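Local structure of taurocyamine kinase (Schistosoma mansoni, 4WO8) at residues A[179-184]-A[211-216]; A[119-124]-A[228-233]; A[125-130]-A[221-226]; A[321-326]-A[335-340]; A[38-43]-A[67-72]. The protein catalyses the reversible, magnesium-dependent transfer of phosphate from ATP to taurocyamine, giving N-phosphotaurocyamine and ADP. The protein carries 4 engineered substitutions. One frame throughout, in Å; residues are numbered along the deposited sequence.

Interaction 1. Residues A[179-184]-A[211-216]; sequences VNDHFL and KQKNFL
Phe183 and Leu216 make an apolar contact in which the loop leaving helix 172-180 lies against the start of strand 215-219, in the antiparallel sheet of the phosphagen kinase catalytic domain. The loop begins with a Schellman motif: His182, at positive phi (60°), is the first residue off the helix, and Phe183 after it is buried. With its CG anti to the carbonyl carbon (chi1 -71°), the Phe183 ring reaches Lys213 and Leu216 on the hairpin, where Ile207 and Ile209 of strand 206-210 also line it. Leu216 has CG anti to the backbone N (chi1 179°); its CD1 rests 3.8 Å from the carbonyl O of Phe183, while its CD2 lies 4.1 Å from ring atom CD1 of Phe183, with the carbonyl O of His182 also near CD2. The Phe183 carbonyl accepts a hydrogen bond from Trp218 as well. On the turn between strands 206-210 and 215-219, the extended Lys213 crosses the Phe183 side chain at about a right angle. Its ammonium comes near Asp181, but OD1 of Asp181 and NZ of Lys213 are 4.4 Å apart, beyond salt-bridge range, so the attraction is probably loose. His182, a predicted ATP-binding residue, directs its imidazole away from the hairpin. Near the plane of the phenyl ring, CD of Lys213 lies 4.0 Å from CE2 of Phe183.

Interaction 2. Residues A[119-124]-A[228-233]; sequences STRVRL and ISMQKG
Strands 119-124 and 228-232 run antiparallel, 4.7 Å apart at closest approach, with Thr120-Gln231 and Val122-Ser229 as hydrogen-bonded pairs and Ser119-Lys232, Arg121-Met230 and Arg123-Ile228 as non-hydrogen-bonded ones. Four backbone bonds join them, among them Val122 N to Ser229 O at 2.8 Å. Thr120 adds a fifth bond from its side chain: OG1, anti to the carbonyl carbon (chi1 -53°), donates to Gly233 O at 2.6 Å, in the carbonyl plane and on a lone pair, tying down the chain where strand 228-232 ends. At the backbone angles of Gly233 a side chain would jam against the preceding carbonyl O, which calls for glycine. On the face bearing Arg121, Arg123, Ile228 and Met230, the Arg121 chain is fully extended from CG to NE. It crosses Ile228 obliquely, CG2 of Ile228 being 3.7 Å from Arg121 NE, and runs beside Met230, pointing the same way, with Met230 CE 4.1 Å from Arg121 CD and at the guanidinium edge. Arg123 touches Ile228 through CB alone, 3.9 Å from Ile228 CG1; its bent chain carries the guanidinium to a weak hydrogen bond with Asn271. On the other face, Ser229 OG bonds Val239 O and Gln231 OE1 bonds Arg242. Aliphatic shafts thus pack on apolar neighbours while the guanidinium groups gather with Arg277, consistent with their predicted role in binding ATP.

Interaction 3. Residues A[125-130]-A[221-226]; sequences GRTVEG and EEDHIR
His224 is set obliquely against both Thr127 and Val128, its ring meeting the backbone of Val128 at the edge and the methyl of Thr127 at a slant. Val128 N donates to ND1 of His224 at 2.9 Å, 17° out of the ring plane, while NE2 bonds Gly132 O; with both nitrogens engaged, the ring's rotation is probably fixed. CG2 of Thr127 sits 3.4 Å from CE1 of His224, and CG2 of Val128 meets CD1 of Ile225 obliquely at 4.1 Å. A water gives hydrogen bonds to Thr127 OG1 and Asp223 OD1 and receives one from His224 N; those two side chains also bond Ile265 O and Phe267 N. Arg126 and Ile225 form an antiparallel hydrogen-bonded pair, Arg126 N to Ile225 O 3.0 Å. The second carboxylate oxygen of Asp223, OD2, takes a hydrogen bond from Arg226 NH1 at 3.1 Å, on the anti side. Arg226 NH1 also makes a long salt bridge to Glu222 OE1 (3.7 Å), and Glu221 OE1 lies above a guanidinium face, charges only. Asp223 is about 6 Å from the predicted active-site Cys268 between side chains. These acids, the Glu-Glu-Asp run of the phosphagen kinase NEED signature, probably orient Arg226, a predicted ATP-binding residue.

Interaction 4. Residues A[321-326]-A[335-340]; sequences LSNKRR and VTEMHS
Glu337 leaves its helix with CG anti to the backbone N (chi1 175°) and continues extended, a straight reach that brings its carboxylate to the loop that follows strand 318-323. There OE1 accepts from Arg325 N at 3.1 Å, on the syn side and 20° out of the carboxylate plane. Arg325 crosses Glu337 at about a right angle, so OE2 of Glu337 lies along its shaft, 3.3 Å from CD of Arg325, and forms a salt bridge with NE of Arg325 at 3.4 Å. The guanidinium and carboxylate planes are only 21° apart. One carboxylate thus holds both the backbone and the side chain of the same arginine. Beside it CB of Asn323 packs 3.8 Å from CB of Met338, whose bent chain turns away toward Val280 and Leu236. The Asn323 amide braces the loop: ND2 donates to Arg325 O at 2.8 Å and to Leu276 O, while OD1 accepts from Ala278 N. Arg326 NH1 closes back onto Asn323 O at 2.8 Å. The result is a strand-loop-helix connection, in which helix 331-355 crosses back over the antiparallel sheet of the phosphagen kinase catalytic domain.

Interaction 5. Residues A[38-43]-A[67-72]; sequences TKTSLG and LNAYET
Thr40 faces helix 69-72, and its CB lies 4.1 Å from CB of Asn68. From there the branches part: methyl CG2 goes toward the helix, 3.5 Å from OG1 of Thr72 and 3.8 Å from CA of Ala69, whereas OG1, placed between the backbone N and the carbonyl carbon (chi1 61°), bonds Asp66 OD2 and Gly44 N. Leu42 N reaches the same hydroxyl only weakly. Thr72 crosses Thr40 at about a right angle; the Thr38 and Thr72 side chains pass in opposite directions, their CG2 methyls 3.5 Å apart. OG1 of Thr72 donates to Asn68 O at 2.9 Å, from above the carbonyl plane, and Asn68 O also accepts from Thr72 N, so this oxygen takes both a side-chain and a backbone bond from Thr72. A water bridges the segments by accepting from Ser41 N at 2.7 Å and donating to Thr72 OG1. Near it, OG of Ser41 lies 2.8 Å from OD1 of Asn68. Gly43 N bonds Thr40 O, closing a type I beta turn from Thr40 to Gly43. The arrangement joins a loop between helices 29-35 and 46-55 to the short helix 69-72 within the small, helical N-terminal domain of the phosphagen kinase fold.

Interactions 1 to 4 all reach the same eight-stranded sheet, whereas interaction 5 belongs to the N-terminal domain. Interactions 2 and 3 are successive parts of one strand pair, centres 19 Å apart, and meet where Arg123 CD lies 3.5 Å from Arg226 CD, two predicted ATP-binding arginines. Interaction 1 adds the next strand: Leu216 O is 2.7 Å from Ile228 N, a probable hydrogen bond. Interaction 4 lies two strands further on, past 277-283, with Ser322 beside the predicted ATP ligands Arg277 and Arg305. Interaction 5 touches interaction 3 where Leu67 CD2 packs 3.9 Å from Thr127 CG2, a point where the two domains meet; the predicted active-site Cys268 is about 6 Å from Asp223 and 11 Å from Ala69, between side chains.

Interaction 1. Residues A[179-184]-A[211-216]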
# COMPACT_ATOMS: atom_id res chain seq x y z
N VAL A 179 19.30 -26.15 14.45
CA VAL A 179 18.26 -25.47 13.69
C VAL A 179 17.08 -25.14 14.62
O VAL A 179 16.37 -24.15 14.41
CB VAL A 179 17.78 -26.29 12.46
CG1 VAL A 179 17.38 -27.66 12.86
CG2 VAL A 179 16.61 -25.61 11.74
N ASN A 180 16.89 -25.95 15.66
CA ASN A 180 15.84 -25.67 16.65
C ASN A 180 16.12 -24.34 17.34
O ASN A 180 15.21 -23.53 17.55
CB ASN A 180 15.74 -26.79 17.70
CG ASN A 180 14.93 -27.98 17.22
OD1 ASN A 180 14.42 -28.00 16.10
ND2 ASN A 180 14.83 -29.00 18.07
N ASP A 181 17.38 -24.13 17.69
CA ASP A 181 17.79 -22.89 18.35
C ASP A 181 17.99 -21.77 17.34
O ASP A 181 18.40 -20.67 17.70
CB ASP A 181 19.06 -23.12 19.15
CG ASP A 181 18.84 -24.05 20.33
OD1 ASP A 181 19.59 -23.94 21.32
OD2 ASP A 181 17.88 -24.87 20.27
N HIS A 182 17.68 -22.07 16.08
CA HIS A 182 17.77 -21.10 14.99
C HIS A 182 19.20 -20.60 14.85
O HIS A 182 19.45 -19.40 14.76
CB HIS A 182 16.78 -19.95 15.22
CG HIS A 182 15.37 -20.41 15.36
ND1 HIS A 182 14.78 -20.66 16.59
CD2 HIS A 182 14.43 -20.73 14.43
CE1 HIS A 182 13.54 -21.08 16.41
NE2 HIS A 182 13.31 -21.13 15.11
N PHE A 183 20.13 -21.54 14.84
CA PHE A 183 21.54 -21.23 14.63
C PHE A 183 22.03 -21.79 13.30
O PHE A 183 23.06 -21.37 12.78
CB PHE A 183 22.38 -21.80 15.77
CG PHE A 183 22.20 -21.08 17.07
CD1 PHE A 183 21.74 -19.78 17.11
CD2 PHE A 183 22.51 -21.72 18.27
CE1 PHE A 183 21.57 -19.12 18.32
CE2 PHE A 183 22.36 -21.07 19.48
CZ PHE A 183 21.89 -19.76 19.51
N LEU A 184 21.29 -22.75 12.75
CA LEU A 184 21.74 -23.50 11.59
C LEU A 184 21.02 -23.07 10.32
O LEU A 184 19.82 -22.89 10.32
CB LEU A 184 21.54 -25.00 11.81
CG LEU A 184 22.32 -25.91 10.86
CD1 LEU A 184 23.78 -25.50 10.91
CD2 LEU A 184 22.17 -27.36 11.24
N LYS A 211 30.03 -18.32 23.35
CA LYS A 211 29.56 -18.91 24.60
C LYS A 211 28.21 -18.34 25.05
O LYS A 211 27.31 -19.09 25.44
CB LYS A 211 30.61 -18.68 25.69
CG LYS A 211 30.93 -19.88 26.55
CD LYS A 211 32.21 -19.62 27.34
CE LYS A 211 33.38 -19.47 26.39
NZ LYS A 211 34.67 -19.31 27.10
N GLN A 212 28.07 -17.02 24.99
CA GLN A 212 26.84 -16.35 25.43
C GLN A 212 25.68 -16.55 24.47
O GLN A 212 24.56 -16.16 24.77
CB GLN A 212 27.06 -14.85 25.61
CG GLN A 212 28.14 -14.46 26.61
CD GLN A 212 29.49 -14.28 25.94
OE1 GLN A 212 29.96 -15.17 25.20
NE2 GLN A 212 30.13 -13.13 26.18
N LYS A 213 25.95 -17.13 23.30
CA LYS A 213 24.93 -17.35 22.29
C LYS A 213 24.18 -16.06 21.92
O LYS A 213 22.96 -16.07 21.73
CB LYS A 213 23.92 -18.41 22.75
CG LYS A 213 24.57 -19.74 23.10
CD LYS A 213 23.53 -20.83 23.34
CE LYS A 213 24.21 -22.14 23.74
NZ LYS A 213 23.28 -23.30 23.68
N ASN A 214 24.92 -14.96 21.81
CA ASN A 214 24.36 -13.70 21.31
C ASN A 214 25.19 -13.18 20.15
O ASN A 214 25.12 -12.01 19.78
CB ASN A 214 24.28 -12.64 22.42
CG ASN A 214 25.62 -12.39 23.07
OD1 ASN A 214 26.65 -12.83 22.56
ND2 ASN A 214 25.63 -11.69 24.20
N PHE A 215 25.99 -14.08 19.59
CA PHE A 215 26.87 -13.76 18.47
C PHE A 215 26.97 -14.98 17.58
O PHE A 215 27.49 -16.02 17.99
CB PHE A 215 28.26 -13.34 18.95
CG PHE A 215 29.23 -12.99 17.84
CD1 PHE A 215 29.17 -11.75 17.22
CD2 PHE A 215 30.21 -13.89 17.45
CE1 PHE A 215 30.06 -11.41 16.21
CE2 PHE A 215 31.12 -13.56 16.44
CZ PHE A 215 31.04 -12.32 15.82
N LEU A 216 26.45 -14.84 16.37
CA LEU A 216 26.30 -15.93 15.43
C LEU A 216 26.99 -15.58 14.11
O LEU A 216 26.81 -14.49 13.58
CB LEU A 216 24.80 -16.20 15.20
CG LEU A 216 24.42 -17.30 14.21
CD1 LEU A 216 24.99 -18.63 14.67
CD2 LEU A 216 22.89 -17.40 14.03

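Interaction 2. Residues A[119-124]-A[228-233]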
# COMPACT_ATOMS: atom_id res chain seq x y z
N SER A 119 12.61 -9.27 20.73
CA SER A 119 14.04 -9.45 20.52
C SER A 119 14.55 -8.41 19.54
O SER A 119 13.77 -7.76 18.83
CB SER A 119 14.36 -10.86 20.01
OG SER A 119 13.66 -11.18 18.82
N THR A 120 15.88 -8.26 19.53
CA THR A 120 16.58 -7.28 18.72
C THR A 120 17.76 -8.00 18.09
O THR A 120 18.39 -8.88 18.71
CB THR A 120 17.07 -6.09 19.57
OG1 THR A 120 15.96 -5.55 20.31
CG2 THR A 120 17.73 -4.98 18.70
N ARG A 121 18.06 -7.63 16.86
CA ARG A 121 18.99 -8.37 16.02
C ARG A 121 19.70 -7.36 15.09
O ARG A 121 19.04 -6.49 14.52
CB ARG A 121 18.22 -9.44 15.23
CG ARG A 121 19.01 -10.33 14.27
CD ARG A 121 18.06 -11.30 13.53
NE ARG A 121 18.75 -12.22 12.60
CZ ARG A 121 18.99 -11.98 11.30
NH1 ARG A 121 18.61 -10.84 10.72
NH2 ARG A 121 19.62 -12.90 10.57
N VAL A 122 21.02 -7.42 14.98
CA VAL A 122 21.67 -6.72 13.87
C VAL A 122 22.57 -7.68 13.08
O VAL A 122 23.32 -8.48 13.64
CB VAL A 122 22.51 -5.52 14.32
CG1 VAL A 122 22.94 -4.72 13.10
CG2 VAL A 122 21.71 -4.58 15.24
N ARG A 123 22.47 -7.58 11.76
CA ARG A 123 23.18 -8.48 10.87
C ARG A 123 23.99 -7.70 9.84
O ARG A 123 23.54 -6.68 9.31
CB ARG A 123 22.17 -9.42 10.17
CG ARG A 123 22.52 -9.74 8.72
CD ARG A 123 21.54 -10.72 8.11
NE ARG A 123 20.48 -10.11 7.31
CZ ARG A 123 20.65 -9.66 6.07
NH1 ARG A 123 21.84 -9.71 5.51
NH2 ARG A 123 19.64 -9.15 5.40
N LEU A 124 25.20 -8.20 9.60
CA LEU A 124 26.11 -7.72 8.57
C LEU A 124 26.50 -8.88 7.67
O LEU A 124 26.39 -10.04 8.06
CB LEU A 124 27.40 -7.17 9.20
CG LEU A 124 27.46 -5.82 9.83
CD1 LEU A 124 28.84 -5.62 10.47
CD2 LEU A 124 27.18 -4.83 8.73
N ILE A 228 25.84 -12.05 12.86
CA ILE A 228 24.61 -11.67 13.51
C ILE A 228 24.85 -11.49 15.00
O ILE A 228 25.43 -12.37 15.65
CB ILE A 228 23.50 -12.71 13.24
CG1 ILE A 228 23.27 -12.84 11.73
CG2 ILE A 228 22.19 -12.33 13.97
CD1 ILE A 228 23.20 -14.28 11.23
N SER A 229 24.45 -10.33 15.52
CA SER A 229 24.36 -10.06 16.95
C SER A 229 22.88 -10.05 17.33
O SER A 229 22.07 -9.51 16.58
CB SER A 229 25.03 -8.74 17.27
OG SER A 229 25.04 -8.51 18.66
N MET A 230 22.53 -10.65 18.46
CA MET A 230 21.12 -10.88 18.80
C MET A 230 20.86 -11.17 20.29
O MET A 230 21.66 -11.85 20.94
CB MET A 230 20.57 -12.05 17.99
CG MET A 230 21.37 -13.37 18.13
SD MET A 230 20.12 -14.65 17.80
CE MET A 230 19.25 -13.99 16.34
N GLN A 231 19.73 -10.68 20.81
CA GLN A 231 19.29 -11.04 22.17
C GLN A 231 17.81 -10.73 22.40
O GLN A 231 17.17 -10.05 21.59
CB GLN A 231 20.15 -10.31 23.22
CG GLN A 231 19.97 -8.81 23.19
CD GLN A 231 21.08 -8.08 23.90
OE1 GLN A 231 22.25 -8.45 23.80
NE2 GLN A 231 20.72 -7.02 24.64
N LYS A 232 17.25 -11.26 23.49
CA LYS A 232 15.88 -10.95 23.89
C LYS A 232 15.77 -9.47 24.28
O LYS A 232 16.75 -8.87 24.69
CB LYS A 232 15.44 -11.82 25.07
CG LYS A 232 15.30 -13.31 24.77
CD LYS A 232 14.33 -13.50 23.61
CE LYS A 232 14.17 -14.96 23.20
NZ LYS A 232 13.41 -15.04 21.91
N GLY A 233 14.57 -8.89 24.16
CA GLY A 233 14.38 -7.51 24.56
C GLY A 233 14.76 -6.50 23.50
O GLY A 233 14.95 -6.88 22.34

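Interaction 3. Residues A[125-130]-A[221-226]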
# COMPACT_ATOMS: atom_id res chain seq x y z
N GLY A 125 27.09 -8.54 6.51
CA GLY A 125 27.67 -9.53 5.63
C GLY A 125 28.92 -8.95 4.98
O GLY A 125 29.03 -7.75 4.81
N ARG A 126 29.89 -9.81 4.65
CA ARG A 126 31.11 -9.37 3.99
C ARG A 126 31.52 -10.37 2.92
O ARG A 126 31.34 -11.58 3.09
CB ARG A 126 32.27 -9.21 4.99
CG ARG A 126 32.12 -8.11 6.01
CD ARG A 126 32.22 -6.74 5.36
NE ARG A 126 32.30 -5.67 6.35
CZ ARG A 126 31.26 -4.97 6.79
NH1 ARG A 126 30.06 -5.24 6.32
NH2 ARG A 126 31.43 -4.00 7.70
N THR A 127 32.09 -9.85 1.84
CA THR A 127 32.76 -10.66 0.84
C THR A 127 34.26 -10.57 1.11
O THR A 127 34.77 -9.48 1.30
CB THR A 127 32.47 -10.19 -0.59
OG1 THR A 127 31.06 -10.29 -0.84
CG2 THR A 127 33.23 -11.07 -1.61
N VAL A 128 34.94 -11.71 1.15
CA VAL A 128 36.39 -11.75 1.28
C VAL A 128 37.02 -11.64 -0.12
O VAL A 128 36.63 -12.37 -1.03
CB VAL A 128 36.87 -13.04 1.99
CG1 VAL A 128 38.39 -13.08 2.13
CG2 VAL A 128 36.20 -13.19 3.38
N GLU A 129 37.96 -10.71 -0.29
CA GLU A 129 38.69 -10.57 -1.55
C GLU A 129 39.39 -11.85 -1.98
O GLU A 129 39.92 -12.56 -1.14
CB GLU A 129 39.73 -9.45 -1.45
CG GLU A 129 39.15 -8.05 -1.31
CD GLU A 129 40.23 -6.98 -1.39
OE1 GLU A 129 41.42 -7.30 -1.13
OE2 GLU A 129 39.89 -5.82 -1.72
N GLY A 130 39.35 -12.14 -3.28
CA GLY A 130 40.12 -13.22 -3.85
C GLY A 130 39.34 -14.51 -4.04
O GLY A 130 39.91 -15.54 -4.42
N GLU A 221 27.00 -19.46 3.68
CA GLU A 221 25.57 -19.72 3.51
C GLU A 221 25.08 -19.05 2.22
O GLU A 221 24.47 -19.69 1.37
CB GLU A 221 24.79 -19.20 4.72
CG GLU A 221 23.28 -19.36 4.63
CD GLU A 221 22.58 -18.08 4.20
OE1 GLU A 221 23.13 -16.98 4.43
OE2 GLU A 221 21.48 -18.19 3.61
N GLU A 222 25.38 -17.77 2.08
CA GLU A 222 25.01 -17.03 0.89
C GLU A 222 26.18 -16.13 0.53
O GLU A 222 26.82 -16.28 -0.53
CB GLU A 222 23.75 -16.22 1.13
CG GLU A 222 23.53 -15.13 0.12
CD GLU A 222 22.07 -14.73 0.02
OE1 GLU A 222 21.80 -13.50 -0.08
OE2 GLU A 222 21.21 -15.64 0.04
N ASP A 223 26.47 -15.22 1.45
CA ASP A 223 27.72 -14.49 1.44
C ASP A 223 28.82 -15.33 2.09
O ASP A 223 28.55 -16.36 2.71
CB ASP A 223 27.57 -13.15 2.16
CG ASP A 223 26.65 -12.19 1.41
OD1 ASP A 223 26.98 -11.79 0.27
OD2 ASP A 223 25.59 -11.83 1.98
N HIS A 224 30.07 -14.90 1.93
CA HIS A 224 31.20 -15.55 2.56
C HIS A 224 31.06 -15.54 4.07
O HIS A 224 31.31 -16.56 4.73
CB HIS A 224 32.49 -14.85 2.18
CG HIS A 224 32.82 -14.92 0.72
ND1 HIS A 224 33.81 -14.16 0.16
CD2 HIS A 224 32.29 -15.66 -0.28
CE1 HIS A 224 33.89 -14.42 -1.13
NE2 HIS A 224 32.98 -15.34 -1.42
N ILE A 225 30.70 -14.38 4.61
CA ILE A 225 30.47 -14.19 6.05
C ILE A 225 29.15 -13.51 6.29
O ILE A 225 28.87 -12.45 5.74
CB ILE A 225 31.55 -13.32 6.73
CG1 ILE A 225 32.91 -13.49 6.06
CG2 ILE A 225 31.66 -13.68 8.20
CD1 ILE A 225 34.06 -12.92 6.87
N ARG A 226 28.33 -14.10 7.12
CA ARG A 226 27.20 -13.37 7.66
C ARG A 226 27.37 -13.32 9.18
O ARG A 226 27.53 -14.35 9.83
CB ARG A 226 25.88 -14.00 7.25
CG ARG A 226 24.67 -13.32 7.86
CD ARG A 226 23.43 -13.50 7.01
NE ARG A 226 23.65 -13.08 5.62
CZ ARG A 226 22.76 -13.29 4.65
NH1 ARG A 226 23.01 -12.89 3.41
NH2 ARG A 226 21.61 -13.90 4.94
O HOH W 1 29.70 -12.47 0.09

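Interaction 4. Residues A[321-326]-A[335-340]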
# COMPACT_ATOMS: atom_id res chain seq x y z
N LEU A 321 10.70 -5.57 12.20
CA LEU A 321 10.85 -4.19 11.72
C LEU A 321 12.31 -3.88 11.57
O LEU A 321 13.07 -4.01 12.54
CB LEU A 321 10.20 -3.18 12.68
CG LEU A 321 8.74 -3.47 13.05
CD1 LEU A 321 8.23 -2.47 14.07
CD2 LEU A 321 7.85 -3.50 11.79
N SER A 322 12.72 -3.44 10.38
CA SER A 322 14.12 -3.12 10.12
C SER A 322 14.32 -1.81 9.35
O SER A 322 13.38 -1.34 8.69
CB SER A 322 14.78 -4.27 9.34
OG SER A 322 14.11 -4.52 8.11
N ASN A 323 15.52 -1.24 9.44
CA ASN A 323 15.88 -0.14 8.55
C ASN A 323 15.65 -0.55 7.10
O ASN A 323 16.02 -1.66 6.69
CB ASN A 323 17.33 0.30 8.75
CG ASN A 323 18.33 -0.84 8.62
OD1 ASN A 323 18.31 -1.78 9.41
ND2 ASN A 323 19.22 -0.75 7.63
N LYS A 324 15.01 0.32 6.33
CA LYS A 324 14.76 0.02 4.92
C LYS A 324 16.01 0.27 4.09
O LYS A 324 16.19 -0.36 3.06
CB LYS A 324 13.59 0.85 4.36
CG LYS A 324 13.92 2.32 4.02
CD LYS A 324 12.66 3.14 3.61
CE LYS A 324 13.00 4.62 3.33
NZ LYS A 324 11.80 5.50 3.08
N ARG A 325 16.88 1.16 4.54
CA ARG A 325 18.04 1.55 3.72
C ARG A 325 19.28 0.70 3.97
O ARG A 325 19.58 0.33 5.10
CB ARG A 325 18.37 3.02 3.95
CG ARG A 325 17.30 3.96 3.41
CD ARG A 325 17.71 5.40 3.61
NE ARG A 325 16.60 6.32 3.31
CZ ARG A 325 16.27 6.73 2.09
NH1 ARG A 325 16.96 6.31 1.03
NH2 ARG A 325 15.25 7.57 1.93
N ARG A 326 20.02 0.41 2.89
CA ARG A 326 21.31 -0.28 2.99
C ARG A 326 22.47 0.52 2.39
O ARG A 326 23.60 0.46 2.88
CB ARG A 326 21.26 -1.64 2.28
CG ARG A 326 20.18 -2.58 2.75
CD ARG A 326 20.56 -3.28 4.03
NE ARG A 326 19.63 -4.35 4.32
CZ ARG A 326 18.42 -4.17 4.84
NH1 ARG A 326 18.00 -2.93 5.15
NH2 ARG A 326 17.62 -5.22 5.07
N VAL A 335 21.54 2.24 11.49
CA VAL A 335 21.04 1.74 12.77
C VAL A 335 20.23 2.85 13.43
O VAL A 335 19.24 2.60 14.10
CB VAL A 335 22.20 1.22 13.70
CG1 VAL A 335 23.12 2.36 14.13
CG2 VAL A 335 21.64 0.48 14.91
N THR A 336 20.65 4.09 13.19
CA THR A 336 19.90 5.25 13.65
C THR A 336 18.51 5.31 13.00
O THR A 336 17.50 5.50 13.69
CB THR A 336 20.66 6.54 13.36
OG1 THR A 336 21.91 6.51 14.08
CG2 THR A 336 19.84 7.76 13.80
N GLU A 337 18.46 5.12 11.69
CA GLU A 337 17.19 5.06 10.97
C GLU A 337 16.26 4.01 11.58
O GLU A 337 15.09 4.28 11.85
CB GLU A 337 17.41 4.75 9.49
CG GLU A 337 16.13 4.55 8.68
CD GLU A 337 16.38 4.12 7.23
OE1 GLU A 337 17.01 3.06 6.99
OE2 GLU A 337 15.93 4.84 6.31
N MET A 338 16.80 2.82 11.80
CA MET A 338 16.02 1.75 12.39
C MET A 338 15.51 2.16 13.77
O MET A 338 14.33 1.96 14.08
CB MET A 338 16.84 0.46 12.47
CG MET A 338 16.15 -0.70 13.20
SD MET A 338 16.43 -0.62 15.01
CE MET A 338 15.90 -2.24 15.55
N HIS A 339 16.40 2.71 14.60
CA HIS A 339 16.01 3.04 15.96
C HIS A 339 14.94 4.12 16.02
O HIS A 339 13.92 3.96 16.71
CB HIS A 339 17.20 3.48 16.80
CG HIS A 339 16.81 3.82 18.21
ND1 HIS A 339 16.52 5.11 18.61
CD2 HIS A 339 16.64 3.03 19.29
CE1 HIS A 339 16.19 5.09 19.89
NE2 HIS A 339 16.26 3.84 20.33
N SER A 340 15.18 5.22 15.31
CA SER A 340 14.23 6.33 15.27
C SER A 340 12.88 5.89 14.72
O SER A 340 11.84 6.24 15.27
CB SER A 340 14.77 7.47 14.41
OG SER A 340 15.79 8.16 15.07

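Interaction 5. Residues A[38-43]-A[67-72]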
# COMPACT_ATOMS: atom_id res chain seq x y z
N THR A 38 30.88 -12.46 -22.41
CA THR A 38 31.75 -11.82 -21.44
C THR A 38 31.94 -12.65 -20.17
O THR A 38 30.98 -13.22 -19.65
CB THR A 38 31.20 -10.43 -21.04
OG1 THR A 38 30.88 -9.69 -22.22
CG2 THR A 38 32.23 -9.64 -20.21
N LYS A 39 33.18 -12.72 -19.69
CA LYS A 39 33.48 -13.40 -18.43
C LYS A 39 34.06 -12.40 -17.44
O LYS A 39 34.76 -11.47 -17.83
CB LYS A 39 34.48 -14.55 -18.65
CG LYS A 39 34.16 -15.46 -19.83
CD LYS A 39 32.83 -16.16 -19.66
CE LYS A 39 32.64 -17.34 -20.63
NZ LYS A 39 32.65 -16.93 -22.07
N THR A 40 33.77 -12.59 -16.16
CA THR A 40 34.46 -11.83 -15.12
C THR A 40 35.88 -12.36 -15.00
O THR A 40 36.21 -13.40 -15.58
CB THR A 40 33.74 -11.92 -13.74
OG1 THR A 40 33.69 -13.28 -13.30
CG2 THR A 40 32.33 -11.38 -13.84
N SER A 41 36.71 -11.67 -14.22
CA SER A 41 38.09 -12.09 -14.03
C SER A 41 38.14 -13.44 -13.32
O SER A 41 39.17 -14.12 -13.33
CB SER A 41 38.87 -11.04 -13.24
OG SER A 41 38.05 -10.46 -12.24
N LEU A 42 37.03 -13.84 -12.71
CA LEU A 42 36.96 -15.14 -12.05
C LEU A 42 36.23 -16.17 -12.89
O LEU A 42 35.98 -17.28 -12.42
CB LEU A 42 36.28 -15.02 -10.69
CG LEU A 42 37.09 -14.23 -9.66
CD1 LEU A 42 36.39 -14.21 -8.31
CD2 LEU A 42 38.50 -14.80 -9.54
N GLY A 43 35.87 -15.81 -14.11
CA GLY A 43 35.22 -16.76 -15.00
C GLY A 43 33.70 -16.73 -15.04
O GLY A 43 33.09 -17.48 -15.80
N LEU A 67 32.19 -11.27 -7.01
CA LEU A 67 32.20 -9.85 -6.67
C LEU A 67 32.48 -8.94 -7.88
O LEU A 67 32.09 -7.77 -7.88
CB LEU A 67 33.23 -9.58 -5.57
CG LEU A 67 34.70 -9.82 -5.95
CD1 LEU A 67 35.37 -8.50 -6.28
CD2 LEU A 67 35.43 -10.53 -4.82
N ASN A 68 33.14 -9.46 -8.91
CA ASN A 68 33.48 -8.64 -10.08
C ASN A 68 32.31 -8.48 -11.04
O ASN A 68 32.41 -7.71 -12.01
CB ASN A 68 34.66 -9.23 -10.83
CG ASN A 68 35.94 -9.20 -10.03
OD1 ASN A 68 36.60 -10.22 -9.86
ND2 ASN A 68 36.29 -8.02 -9.52
N ALA A 69 31.22 -9.20 -10.79
CA ALA A 69 30.05 -9.18 -11.66
C ALA A 69 29.45 -7.78 -11.76
O ALA A 69 28.95 -7.37 -12.81
CB ALA A 69 28.99 -10.17 -11.17
N TYR A 70 29.48 -7.06 -10.65
CA TYR A 70 28.85 -5.75 -10.61
C TYR A 70 29.56 -4.77 -11.56
O TYR A 70 28.94 -3.91 -12.16
CB TYR A 70 28.84 -5.21 -9.18
CG TYR A 70 27.95 -6.01 -8.25
CD1 TYR A 70 26.58 -5.79 -8.22
CD2 TYR A 70 28.47 -6.99 -7.41
CE1 TYR A 70 25.76 -6.50 -7.40
CE2 TYR A 70 27.64 -7.71 -6.57
CZ TYR A 70 26.27 -7.46 -6.57
OH TYR A 70 25.41 -8.17 -5.77
N GLU A 71 30.87 -4.94 -11.70
CA GLU A 71 31.68 -4.10 -12.57
C GLU A 71 31.64 -4.61 -14.01
O GLU A 71 31.58 -3.84 -14.95
CB GLU A 71 33.14 -4.03 -12.06
CG GLU A 71 34.06 -3.11 -12.86
CD GLU A 71 33.51 -1.68 -12.97
OE1 GLU A 71 33.54 -1.11 -14.09
OE2 GLU A 71 33.05 -1.13 -11.94
N THR A 72 31.70 -5.93 -14.16
CA THR A 72 31.80 -6.51 -15.49
C THR A 72 30.50 -6.38 -16.25
O THR A 72 30.49 -6.14 -17.45
CB THR A 72 32.19 -8.00 -15.42
OG1 THR A 72 33.44 -8.14 -14.73
CG2 THR A 72 32.32 -8.59 -16.84
O HOH W 2 36.10 -9.15 -13.59